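PDB 1Q5D: P450 epoxidase from Sorangium cellulosum, which belongs to the cytochrome P450 family of haem-thiolate proteins and holds a haem group together with a second ligand in an adjoining pocket. Local coordinates for residues D89-L98 with K242-A250; H103-F114 with P362-L370. All coordinates share one frame; numbering follows the deposited sequence.

Interaction 1. Residues D89-L98 with K242-A250; sequences DMKKYGLFGL and KELVALVGA. With EPB (7,11-dihydroxy-8,8,10,12,16-pentamethyl-3-[1-methyl-2-(2-methyl-thiazol-4-yl)vinyl]-4,17-dioxabicyclo[14.1.0]heptadecane-5,9-dione), chain C.
Tyr-93 and Lys-242 open the contact between helix 88-93, in the B-C region of the cytochrome P450 fold, and helix 241-255, consistent with the N-terminal part of the long helix that crosses the P450 core beside the haem. The two segment axes cross at -104°. The Lys-242 chain runs extended beyond CG, slanting past the Tyr-93 ring. Its CB lies 3.7 Å from Tyr-93 CD1, CG passes Asp-89 OD1 at 3.8 Å, and CD comes to 3.5 Å from Tyr-93 CE1; CE again borders the Asp-89 carboxylate. At the tip, NZ forms a long salt bridge with Asp-89 OD2 (3.9 Å) and donates to a water that also joins the Tyr-93 hydroxyl and, weakly, OD2, so the ammonium is tied to both residues.

Deeper in, Ala-246 CB presses on the backbone of the turn after the first helix, 3.6 Å from Gly-94 CA. A second water bonds Tyr-93 O and Glu-243 O, while a third accepts from Leu-95 N and donates weakly to Ala-246 O. These waters bridge backbones that share no direct hydrogen bond. Glu-243 packs its CG near Leu-98 CD2 and sends its carboxylate to Arg-105 and Ser-240 N.

Met-90 bends at chi3 (-73°), bringing its CE methyl to 3.9 Å from Gly-249 CA, where no side chain intervenes. Beyond, Leu-95 CD1 meets Leu-247 CD1, and Ala-250 CB faces the sulphur of EPB. The EPB thiazole lies over one face of the Phe-96 ring, with EPB C23 3.4 Å from Phe-96 CE1.

Interaction 2. Residues H103-F114 with P362-L370; sequences HARVRKLVNPSF and PHVCPGVSL. With HEM (protoporphyrin IX containing Fe), chain B.
His-103 and His-363 lie face against face in an offset stack, with centroids 3.8 Å apart and planes inclined by 20°. Each ring sends one N-H to a different oxygen of the same haem propionate. His-103 NE2 donates to O2D at 2.7 Å in an almost straight bond (175°), and His-363 ND1 donates to O1D at 2.5 Å; both rings meet the carboxylate at their edges. Pro-362 O lies at another part of the His-103 edge, near CE1.

Arg-107 folds back through bends at chi2 and chi3, which sets its guanidinium beside this propionate. NH1 gives a bond to O2D (2.8 Å) and another to Val-364 O, which NH2 also reaches, at 2.9 Å, from the opposite face of the carbonyl plane. Side-on, NE and NH2 both hold Asn-111 OD1, one helical turn along. Bonds on three sides, all close to the guanidinium plane, should fix its rotation; one face rests on the Pro-366 ring and a water covers the other.

Farther along, Phe-114 turns its CB toward Pro-366 O, and two waters bridge Phe-114 O and Pro-366 O, one of them weakly at Phe-114. The other also accepts from Leu-370 N. The Phe-114 ring meets Leu-370 CD2 at its edge, and its CE2 lies 3.7 Å from the haem vinyl atom CBC. Between these flanks Cys-365 SG binds the haem iron at 2.4 Å, and a water at 2.2 Å is also bound to the metal: this is the cysteine-ligand loop of cytochromes P450, leading into helix 368-385 and clamped by helix 100-110 through the propionate-binding His-103 and Arg-107.

How the interactions relate
The centres of interactions 1 and 2 lie about 13 Å apart, and their segments alternate along the chain: 89-98, 103-114, 242-250, 362-370. Helices 88-93 and 100-110 are consecutive; the first packs on helix 241-255, the second on the cysteine-ligand loop. The two contacts touch directly. Glu-243 OE1 and Arg-105 NH2 form a salt bridge of 2.7 Å, Leu-98 packs on Val-106, and Leu-95 O lies 3.1 Å from His-363 CE1. Val-110 and Phe-114 also reach helix 241-255, at Leu-247 and Ile-251. Interaction 1 supplies part of the EPB pocket and interaction 2 grips the haem, with Leu-95 and Phe-96 touching both bound groups.

Interaction 1. Residues D89-L98 with K242-A250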
loop_
_atom_site.group_PDB
_atom_site.type_symbol
_atom_site.label_atom_id
_atom_site.label_comp_id
_atom_site.label_asym_id
_atom_site.label_seq_id
_atom_site.Cartn_x
_atom_site.Cartn_y
_atom_site.Cartn_z
ATOM N N ASP A 89 -15.012 7.136 12.873
ATOM C CA ASP A 89 -15.454 7.892 11.706
ATOM C C ASP A 89 -14.772 7.420 10.419
ATOM O O ASP A 89 -15.420 7.249 9.393
ATOM C CB ASP A 89 -15.181 9.387 11.911
ATOM C CG ASP A 89 -16.314 10.085 12.632
ATOM O OD1 ASP A 89 -16.209 11.304 12.862
ATOM O OD2 ASP A 89 -17.352 9.486 12.987
ATOM N N MET A 90 -13.462 7.216 10.477
ATOM C CA MET A 90 -12.722 6.778 9.295
ATOM C C MET A 90 -13.163 5.402 8.814
ATOM O O MET A 90 -13.163 5.119 7.615
ATOM C CB MET A 90 -11.223 6.758 9.549
ATOM C CG MET A 90 -10.447 6.545 8.264
ATOM S SD MET A 90 -8.693 6.355 8.464
ATOM C CE MET A 90 -8.230 8.040 8.841
ATOM N N LYS A 91 -13.538 4.546 9.758
ATOM C CA LYS A 91 -13.969 3.198 9.422
ATOM C C LYS A 91 -15.339 3.221 8.751
ATOM O O LYS A 91 -15.622 2.422 7.854
ATOM C CB LYS A 91 -14.029 2.340 10.684
ATOM C CG LYS A 91 -12.655 2.009 11.294
ATOM C CD LYS A 91 -12.834 1.132 12.541
ATOM C CE LYS A 91 -11.500 0.713 13.133
ATOM N NZ LYS A 91 -11.671 0.046 14.480
ATOM N N LYS A 92 -16.204 4.130 9.181
ATOM C CA LYS A 92 -17.565 4.088 8.662
ATOM C C LYS A 92 -17.798 4.998 7.459
ATOM O O LYS A 92 -18.533 4.639 6.544
ATOM C CB LYS A 92 -18.601 4.343 9.754
ATOM C CG LYS A 92 -18.443 5.618 10.513
ATOM C CD LYS A 92 -19.381 5.610 11.728
ATOM C CE LYS A 92 -19.156 4.368 12.592
ATOM N NZ LYS A 92 -20.190 4.229 13.661
ATOM N N TYR A 93 -17.153 6.160 7.470
ATOM C CA TYR A 93 -17.263 7.114 6.370
ATOM C C TYR A 93 -16.082 7.041 5.398
ATOM O O TYR A 93 -16.046 7.751 4.406
ATOM C CB TYR A 93 -17.461 8.533 6.935
ATOM C CG TYR A 93 -18.651 8.580 7.871
ATOM C CD1 TYR A 93 -18.482 8.688 9.250
ATOM C CD2 TYR A 93 -19.942 8.469 7.377
ATOM C CE1 TYR A 93 -19.576 8.701 10.106
ATOM C CE2 TYR A 93 -21.045 8.479 8.219
ATOM C CZ TYR A 93 -20.855 8.591 9.587
ATOM O OH TYR A 93 -21.947 8.603 10.423
ATOM N N GLY A 94 -15.107 6.187 5.687
ATOM C CA GLY A 94 -13.982 6.003 4.784
ATOM C C GLY A 94 -14.346 5.098 3.621
ATOM O O GLY A 94 -15.439 4.540 3.573
ATOM N N LEU A 95 -13.415 4.932 2.691
ATOM C CA LEU A 95 -13.678 4.200 1.463
ATOM C C LEU A 95 -13.962 2.710 1.688
ATOM O O LEU A 95 -14.661 2.095 0.893
ATOM C CB LEU A 95 -12.528 4.393 0.482
ATOM C CG LEU A 95 -12.442 5.797 -0.123
ATOM C CD1 LEU A 95 -11.209 5.946 -0.963
ATOM C CD2 LEU A 95 -13.686 6.082 -0.979
ATOM N N PHE A 96 -13.439 2.132 2.768
ATOM C CA PHE A 96 -13.722 0.721 3.062
ATOM C C PHE A 96 -15.061 0.521 3.785
ATOM O O PHE A 96 -15.580 -0.602 3.853
ATOM C CB PHE A 96 -12.601 0.084 3.894
ATOM C CG PHE A 96 -11.333 -0.171 3.135
ATOM C CD1 PHE A 96 -10.180 -0.552 3.813
ATOM C CD2 PHE A 96 -11.285 -0.050 1.749
ATOM C CE1 PHE A 96 -9.004 -0.803 3.134
ATOM C CE2 PHE A 96 -10.094 -0.303 1.055
ATOM C CZ PHE A 96 -8.959 -0.668 1.745
ATOM N N GLY A 97 -15.638 1.595 4.303
ATOM C CA GLY A 97 -16.863 1.474 5.065
ATOM C C GLY A 97 -18.121 1.955 4.374
ATOM O O GLY A 97 -19.203 1.471 4.669
ATOM N N LEU A 98 -17.989 2.905 3.456
ATOM C CA LEU A 98 -19.156 3.475 2.778
ATOM C C LEU A 98 -19.960 2.429 1.991
ATOM O O LEU A 98 -19.388 1.525 1.386
ATOM C CB LEU A 98 -18.708 4.578 1.822
ATOM C CG LEU A 98 -18.152 5.858 2.447
ATOM C CD1 LEU A 98 -17.577 6.727 1.344
ATOM C CD2 LEU A 98 -19.225 6.600 3.234
ATOM N N LYS A 242 -17.409 14.315 7.159
ATOM C CA LYS A 242 -16.772 13.105 7.684
ATOM C C LYS A 242 -16.166 12.261 6.559
ATOM O O LYS A 242 -15.121 11.647 6.733
ATOM C CB LYS A 242 -17.756 12.272 8.503
ATOM C CG LYS A 242 -18.042 12.832 9.898
ATOM C CD LYS A 242 -19.307 12.192 10.444
ATOM C CE LYS A 242 -19.613 12.644 11.863
ATOM N NZ LYS A 242 -20.507 11.656 12.518
ATOM N N GLU A 243 -16.834 12.237 5.410
ATOM C CA GLU A 243 -16.325 11.520 4.245
ATOM C C GLU A 243 -15.030 12.188 3.797
ATOM O O GLU A 243 -14.049 11.521 3.463
ATOM C CB GLU A 243 -17.349 11.540 3.098
ATOM C CG GLU A 243 -18.475 10.521 3.214
ATOM C CD GLU A 243 -19.608 10.795 2.231
ATOM O OE1 GLU A 243 -20.545 9.971 2.131
ATOM O OE2 GLU A 243 -19.566 11.840 1.550
ATOM N N LEU A 244 -15.040 13.516 3.781
ATOM C CA LEU A 244 -13.875 14.270 3.332
ATOM C C LEU A 244 -12.678 14.024 4.251
ATOM O O LEU A 244 -11.558 13.769 3.797
ATOM C CB LEU A 244 -14.219 15.762 3.250
ATOM C CG LEU A 244 -13.062 16.646 2.801
ATOM C CD1 LEU A 244 -13.551 17.952 2.167
ATOM C CD2 LEU A 244 -12.140 16.916 3.990
ATOM N N VAL A 245 -12.908 14.088 5.558
ATOM C CA VAL A 245 -11.817 13.879 6.504
ATOM C C VAL A 245 -11.325 12.440 6.403
ATOM O O VAL A 245 -10.125 12.187 6.406
ATOM C CB VAL A 245 -12.240 14.207 7.956
ATOM C CG1 VAL A 245 -11.103 13.890 8.934
ATOM C CG2 VAL A 245 -12.610 15.683 8.060
ATOM N N ALA A 246 -12.262 11.506 6.269
ATOM C CA ALA A 246 -11.892 10.097 6.159
ATOM C C ALA A 246 -11.092 9.846 4.886
ATOM O O ALA A 246 -10.202 9.010 4.875
ATOM C CB ALA A 246 -13.096 9.224 6.190
ATOM N N LEU A 247 -11.419 10.579 3.828
ATOM C CA LEU A 247 -10.740 10.419 2.533
ATOM C C LEU A 247 -9.287 10.854 2.566
ATOM O O LEU A 247 -8.383 10.132 2.095
ATOM C CB LEU A 247 -11.494 11.187 1.436
ATOM C CG LEU A 247 -10.832 11.174 0.062
ATOM C CD1 LEU A 247 -10.817 9.753 -0.497
ATOM C CD2 LEU A 247 -11.535 12.121 -0.925
ATOM N N VAL A 248 -9.060 12.044 3.096
ATOM C CA VAL A 248 -7.714 12.586 3.169
ATOM C C VAL A 248 -6.899 11.754 4.141
ATOM O O VAL A 248 -5.749 11.413 3.864
ATOM C CB VAL A 248 -7.721 14.096 3.547
ATOM C CG1 VAL A 248 -6.305 14.655 3.583
ATOM C CG2 VAL A 248 -8.566 14.877 2.556
ATOM N N GLY A 249 -7.514 11.353 5.252
ATOM C CA GLY A 249 -6.804 10.514 6.196
ATOM C C GLY A 249 -6.389 9.192 5.570
ATOM O O GLY A 249 -5.277 8.700 5.781
ATOM N N ALA A 250 -7.292 8.623 4.785
ATOM C CA ALA A 250 -7.044 7.329 4.151
ATOM C C ALA A 250 -5.966 7.432 3.075
ATOM O O ALA A 250 -5.101 6.556 2.954
ATOM C CB ALA A 250 -8.347 6.752 3.589
HETATM O O16 EPB C . -1.941 -0.263 5.208
HETATM C C51 EPB C . -1.863 -2.662 1.031
HETATM O O41 EPB C . -2.852 -0.344 0.103
HETATM C C5 EPB C . -2.853 -1.577 0.810
HETATM C C4 EPB C . -2.983 -0.120 1.513
HETATM C C16 EPB C . -2.981 -0.809 5.183
HETATM O O1 EPB C . -4.080 -0.435 4.427
HETATM C C2 EPB C . -4.089 0.823 3.529
HETATM C C3 EPB C . -4.239 0.345 2.030
HETATM C C20 EPB C . -5.364 1.594 4.062
HETATM C C21 EPB C . -5.119 2.178 5.445
HETATM C C22 EPB C . -6.517 1.719 3.345
HETATM C C23 EPB C . -7.808 2.339 3.647
HETATM N N26 EPB C . -8.286 2.294 4.946
HETATM C C25 EPB C . -9.501 2.893 5.043
HETATM C C27 EPB C . -10.163 2.965 6.364
HETATM C C24 EPB C . -8.651 2.919 2.776
HETATM S S1 EPB C . -10.064 3.464 3.576
HETATM C C15 EPB C . -3.226 -2.072 6.049
HETATM C C14 EPB C . -4.627 -2.126 6.808
HETATM O O14 EPB C . -4.668 -0.890 7.502
HETATM C C13 EPB C . -4.908 -3.443 7.724
HETATM C C29 EPB C . -3.842 -3.478 8.875
HETATM C C30 EPB C . -6.256 -3.307 8.426
HETATM C C12 EPB C . -4.766 -4.824 6.867
HETATM O O12 EPB C . -3.903 -5.702 7.185
HETATM C C11 EPB C . -5.638 -5.200 5.606
HETATM C C28 EPB C . -6.139 -6.637 5.892
HETATM C C10 EPB C . -4.910 -4.706 4.392
HETATM O O10 EPB C . -3.740 -5.544 4.132
HETATM C C9 EPB C . -5.897 -4.772 3.243
HETATM C C91 EPB C . -6.994 -3.852 3.501
HETATM C C8 EPB C . -5.398 -4.248 1.941
HETATM C C7 EPB C . -3.959 -3.587 1.961
HETATM C C6 EPB C . -4.335 -2.128 1.365
HETATM O O HOH W 1 -20.718 8.717 13.193
HETATM O O HOH W 2 -14.312 8.821 2.483
HETATM O O HOH W 3 -11.683 7.288 2.824
#

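Interaction 2. Residues H103-F114 with P362-L370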
loop_
_atom_site.group_PDB
_atom_site.type_symbol
_atom_site.label_atom_id
_atom_site.label_comp_id
_atom_site.label_asym_id
_atom_site.label_seq_id
_atom_site.Cartn_x
_atom_site.Cartn_y
_atom_site.Cartn_z
ATOM N N HIS A 103 -19.722 5.018 -1.914
ATOM C CA HIS A 103 -18.339 4.780 -2.292
ATOM C C HIS A 103 -18.079 5.265 -3.711
ATOM O O HIS A 103 -17.071 5.919 -3.964
ATOM C CB HIS A 103 -17.985 3.306 -2.193
ATOM C CG HIS A 103 -16.653 2.977 -2.787
ATOM N ND1 HIS A 103 -16.512 2.440 -4.050
ATOM C CD2 HIS A 103 -15.399 3.119 -2.296
ATOM C CE1 HIS A 103 -15.230 2.258 -4.308
ATOM N NE2 HIS A 103 -14.533 2.670 -3.264
ATOM N N ALA A 104 -18.984 4.938 -4.641
ATOM C CA ALA A 104 -18.808 5.323 -6.041
ATOM C C ALA A 104 -18.785 6.832 -6.197
ATOM O O ALA A 104 -18.018 7.373 -6.991
ATOM C CB ALA A 104 -19.928 4.706 -6.933
ATOM N N ARG A 105 -19.632 7.503 -5.423
ATOM C CA ARG A 105 -19.736 8.944 -5.453
ATOM C C ARG A 105 -18.401 9.573 -5.054
ATOM O O ARG A 105 -17.847 10.401 -5.776
ATOM C CB ARG A 105 -20.850 9.397 -4.510
ATOM C CG ARG A 105 -20.949 10.901 -4.317
ATOM C CD ARG A 105 -22.206 11.350 -3.555
ATOM N NE ARG A 105 -22.426 10.626 -2.297
ATOM C CZ ARG A 105 -21.681 10.756 -1.194
ATOM N NH1 ARG A 105 -20.636 11.577 -1.171
ATOM N NH2 ARG A 105 -21.971 10.042 -0.112
ATOM N N VAL A 106 -17.881 9.151 -3.910
ATOM C CA VAL A 106 -16.602 9.658 -3.435
ATOM C C VAL A 106 -15.471 9.384 -4.424
ATOM O O VAL A 106 -14.709 10.282 -4.728
ATOM C CB VAL A 106 -16.250 9.104 -2.046
ATOM C CG1 VAL A 106 -14.940 9.705 -1.536
ATOM C CG2 VAL A 106 -17.384 9.421 -1.069
ATOM N N ARG A 107 -15.366 8.154 -4.932
ATOM C CA ARG A 107 -14.332 7.831 -5.929
ATOM C C ARG A 107 -14.469 8.660 -7.213
ATOM O O ARG A 107 -13.481 9.158 -7.748
ATOM C CB ARG A 107 -14.342 6.339 -6.278
ATOM C CG ARG A 107 -13.771 5.432 -5.182
ATOM C CD ARG A 107 -12.331 5.734 -4.809
ATOM N NE ARG A 107 -11.415 5.648 -5.953
ATOM C CZ ARG A 107 -10.695 4.583 -6.258
ATOM N NH1 ARG A 107 -10.788 3.481 -5.503
ATOM N NH2 ARG A 107 -9.883 4.604 -7.328
ATOM N N LYS A 108 -15.696 8.807 -7.701
ATOM C CA LYS A 108 -15.929 9.547 -8.949
ATOM C C LYS A 108 -15.423 10.977 -8.766
ATOM O O LYS A 108 -14.850 11.582 -9.673
ATOM C CB LYS A 108 -17.425 9.507 -9.325
ATOM C CG LYS A 108 -17.809 10.311 -10.575
ATOM C CD LYS A 108 -19.090 9.755 -11.228
ATOM C CE LYS A 108 -19.402 10.462 -12.541
ATOM N NZ LYS A 108 -20.861 10.761 -12.663
ATOM N N LEU A 109 -15.611 11.497 -7.560
ATOM C CA LEU A 109 -15.169 12.839 -7.204
ATOM C C LEU A 109 -13.641 13.013 -7.159
ATOM O O LEU A 109 -13.115 14.018 -7.649
ATOM C CB LEU A 109 -15.778 13.219 -5.852
ATOM C CG LEU A 109 -15.560 14.602 -5.249
ATOM C CD1 LEU A 109 -16.313 15.671 -6.031
ATOM C CD2 LEU A 109 -16.019 14.586 -3.810
ATOM N N VAL A 110 -12.922 12.051 -6.570
ATOM C CA VAL A 110 -11.486 12.238 -6.352
ATOM C C VAL A 110 -10.612 11.625 -7.450
ATOM O O VAL A 110 -9.476 12.056 -7.637
ATOM C CB VAL A 110 -11.048 11.734 -4.938
ATOM C CG1 VAL A 110 -11.163 10.215 -4.840
ATOM C CG2 VAL A 110 -9.638 12.210 -4.581
ATOM N N ASN A 111 -11.141 10.648 -8.193
ATOM C CA ASN A 111 -10.334 9.936 -9.197
ATOM C C ASN A 111 -9.599 10.849 -10.205
ATOM O O ASN A 111 -8.410 10.639 -10.485
ATOM C CB ASN A 111 -11.165 8.858 -9.928
ATOM C CG ASN A 111 -11.331 7.577 -9.102
ATOM O OD1 ASN A 111 -10.676 7.401 -8.075
ATOM N ND2 ASN A 111 -12.196 6.675 -9.562
ATOM N N PRO A 112 -10.277 11.870 -10.737
ATOM C CA PRO A 112 -9.628 12.782 -11.698
ATOM C C PRO A 112 -8.355 13.426 -11.150
ATOM O O PRO A 112 -7.409 13.688 -11.910
ATOM C CB PRO A 112 -10.713 13.825 -11.973
ATOM C CG PRO A 112 -12.002 13.039 -11.783
ATOM C CD PRO A 112 -11.703 12.204 -10.534
ATOM N N SER A 113 -8.297 13.637 -9.837
ATOM C CA SER A 113 -7.123 14.232 -9.215
ATOM C C SER A 113 -5.912 13.301 -9.166
ATOM O O SER A 113 -4.798 13.744 -8.875
ATOM C CB SER A 113 -7.455 14.679 -7.792
ATOM O OG SER A 113 -8.330 15.770 -7.823
ATOM N N PHE A 114 -6.126 12.015 -9.421
ATOM C CA PHE A 114 -5.044 11.040 -9.333
ATOM C C PHE A 114 -4.586 10.416 -10.671
ATOM O O PHE A 114 -3.796 9.488 -10.657
ATOM C CB PHE A 114 -5.429 9.910 -8.373
ATOM C CG PHE A 114 -5.256 10.258 -6.917
ATOM C CD1 PHE A 114 -6.339 10.695 -6.169
ATOM C CD2 PHE A 114 -4.015 10.143 -6.304
ATOM C CE1 PHE A 114 -6.189 11.008 -4.821
ATOM C CE2 PHE A 114 -3.848 10.450 -4.962
ATOM C CZ PHE A 114 -4.940 10.878 -4.217
ATOM N N PRO A 362 -14.142 -1.415 -8.377
ATOM C CA PRO A 362 -14.410 -0.068 -7.859
ATOM C C PRO A 362 -13.406 0.386 -6.803
ATOM O O PRO A 362 -13.226 1.592 -6.648
ATOM C CB PRO A 362 -15.804 -0.198 -7.229
ATOM C CG PRO A 362 -16.037 -1.638 -7.076
ATOM C CD PRO A 362 -15.263 -2.341 -8.139
ATOM N N HIS A 363 -12.765 -0.549 -6.099
ATOM C CA HIS A 363 -11.859 -0.159 -5.026
ATOM C C HIS A 363 -10.416 -0.087 -5.502
ATOM O O HIS A 363 -9.502 0.078 -4.697
ATOM C CB HIS A 363 -11.992 -1.105 -3.835
ATOM C CG HIS A 363 -13.219 -0.853 -3.018
ATOM N ND1 HIS A 363 -13.219 -0.023 -1.917
ATOM C CD2 HIS A 363 -14.492 -1.293 -3.162
ATOM C CE1 HIS A 363 -14.435 0.018 -1.404
ATOM N NE2 HIS A 363 -15.226 -0.744 -2.139
ATOM N N VAL A 364 -10.221 -0.209 -6.817
ATOM C CA VAL A 364 -8.882 -0.226 -7.387
ATOM C C VAL A 364 -8.088 0.972 -6.859
ATOM O O VAL A 364 -8.631 2.048 -6.676
ATOM C CB VAL A 364 -8.922 -0.183 -8.931
ATOM C CG1 VAL A 364 -9.600 1.132 -9.411
ATOM C CG2 VAL A 364 -7.512 -0.299 -9.494
ATOM N N CYS A 365 -6.814 0.767 -6.569
ATOM C CA CYS A 365 -6.032 1.797 -5.885
ATOM C C CYS A 365 -5.973 3.101 -6.676
ATOM O O CYS A 365 -5.550 3.109 -7.835
ATOM C CB CYS A 365 -4.624 1.276 -5.644
ATOM S SG CYS A 365 -3.465 2.519 -5.053
ATOM N N PRO A 366 -6.411 4.208 -6.074
ATOM C CA PRO A 366 -6.327 5.504 -6.766
ATOM C C PRO A 366 -4.910 6.029 -6.878
ATOM O O PRO A 366 -4.625 6.828 -7.777
ATOM C CB PRO A 366 -7.206 6.433 -5.917
ATOM C CG PRO A 366 -7.271 5.781 -4.523
ATOM C CD PRO A 366 -7.066 4.304 -4.755
ATOM N N GLY A 367 -4.023 5.571 -6.000
ATOM C CA GLY A 367 -2.667 6.075 -5.968
ATOM C C GLY A 367 -1.685 5.400 -6.896
ATOM O O GLY A 367 -0.507 5.726 -6.867
ATOM N N VAL A 368 -2.163 4.485 -7.742
ATOM C CA VAL A 368 -1.277 3.724 -8.627
ATOM C C VAL A 368 -0.346 4.616 -9.443
ATOM O O VAL A 368 0.840 4.349 -9.508
ATOM C CB VAL A 368 -2.050 2.691 -9.509
ATOM C CG1 VAL A 368 -3.070 3.370 -10.420
ATOM C CG2 VAL A 368 -1.087 1.825 -10.305
ATOM N N SER A 369 -0.861 5.703 -10.014
ATOM C CA SER A 369 -0.003 6.591 -10.808
ATOM C C SER A 369 1.021 7.349 -9.971
ATOM O O SER A 369 2.176 7.470 -10.365
ATOM C CB SER A 369 -0.852 7.578 -11.612
ATOM O OG SER A 369 -1.457 6.900 -12.704
ATOM N N LEU A 370 0.586 7.878 -8.826
ATOM C CA LEU A 370 1.495 8.540 -7.897
ATOM C C LEU A 370 2.600 7.597 -7.402
ATOM O O LEU A 370 3.778 7.949 -7.417
ATOM C CB LEU A 370 0.717 9.174 -6.740
ATOM C CG LEU A 370 1.493 10.062 -5.753
ATOM C CD1 LEU A 370 2.340 11.090 -6.492
ATOM C CD2 LEU A 370 0.521 10.755 -4.823
HETATM C CHA HEM B . -6.585 0.841 -2.328
HETATM C CHB HEM B . -2.295 -1.194 -3.154
HETATM C CHC HEM B . -0.218 3.203 -3.169
HETATM C CHD HEM B . -4.383 5.147 -1.765
HETATM C C1A HEM B . -5.618 -0.077 -2.640
HETATM C C2A HEM B . -5.836 -1.480 -2.904
HETATM C C3A HEM B . -4.649 -2.049 -3.113
HETATM C C4A HEM B . -3.642 -1.020 -2.999
HETATM C CMA HEM B . -4.398 -3.548 -3.437
HETATM C CAA HEM B . -7.217 -2.178 -2.929
HETATM C CBA HEM B . -7.492 -2.880 -1.597
HETATM C CGA HEM B . -8.806 -3.637 -1.692
HETATM O O1A HEM B . -9.281 -4.184 -0.649
HETATM O O2A HEM B . -9.398 -3.681 -2.809
HETATM C C1B HEM B . -1.398 -0.168 -3.224
HETATM C C2B HEM B . 0.005 -0.356 -3.503
HETATM C C3B HEM B . 0.581 0.835 -3.491
HETATM C C4B HEM B . -0.427 1.838 -3.213
HETATM C CMB HEM B . 0.744 -1.702 -3.738
HETATM C CAB HEM B . 2.084 1.011 -3.766
HETATM C CBB HEM B . 2.746 2.099 -3.384
HETATM C C1C HEM B . -1.160 4.128 -2.833
HETATM C C2C HEM B . -0.978 5.562 -2.784
HETATM C C3C HEM B . -2.141 6.088 -2.391
HETATM C C4C HEM B . -3.086 5.004 -2.198
HETATM C CMC HEM B . 0.352 6.279 -3.140
HETATM C CAC HEM B . -2.545 7.554 -2.154
HETATM C CBC HEM B . -1.780 8.553 -2.587
HETATM C C1D HEM B . -5.331 4.156 -1.725
HETATM C C2D HEM B . -6.661 4.358 -1.231
HETATM C C3D HEM B . -7.356 3.028 -1.407
HETATM C C4D HEM B . -6.366 2.150 -1.970
HETATM C CMD HEM B . -7.253 5.661 -0.669
HETATM C CAD HEM B . -8.819 2.689 -1.075
HETATM C CBD HEM B . -9.542 2.646 -2.427
HETATM C CGD HEM B . -10.995 2.287 -2.243
HETATM O O1D HEM B . -11.294 1.504 -1.307
HETATM O O2D HEM B . -11.861 2.789 -3.021
HETATM N NA HEM B . -4.266 0.183 -2.705
HETATM N NB HEM B . -1.658 1.193 -3.051
HETATM N NC HEM B . -2.446 3.832 -2.460
HETATM N ND HEM B . -5.183 2.845 -2.145
HETATM FE FE HEM B . -3.398 2.023 -2.750
HETATM O O HOH W 4 -13.284 3.726 -8.557
HETATM O O HOH W 5 -2.217 8.014 -8.765
HETATM O O HOH W 6 -5.457 6.553 -10.426
HETATM O O HOH W 7 -2.965 1.608 -0.627
#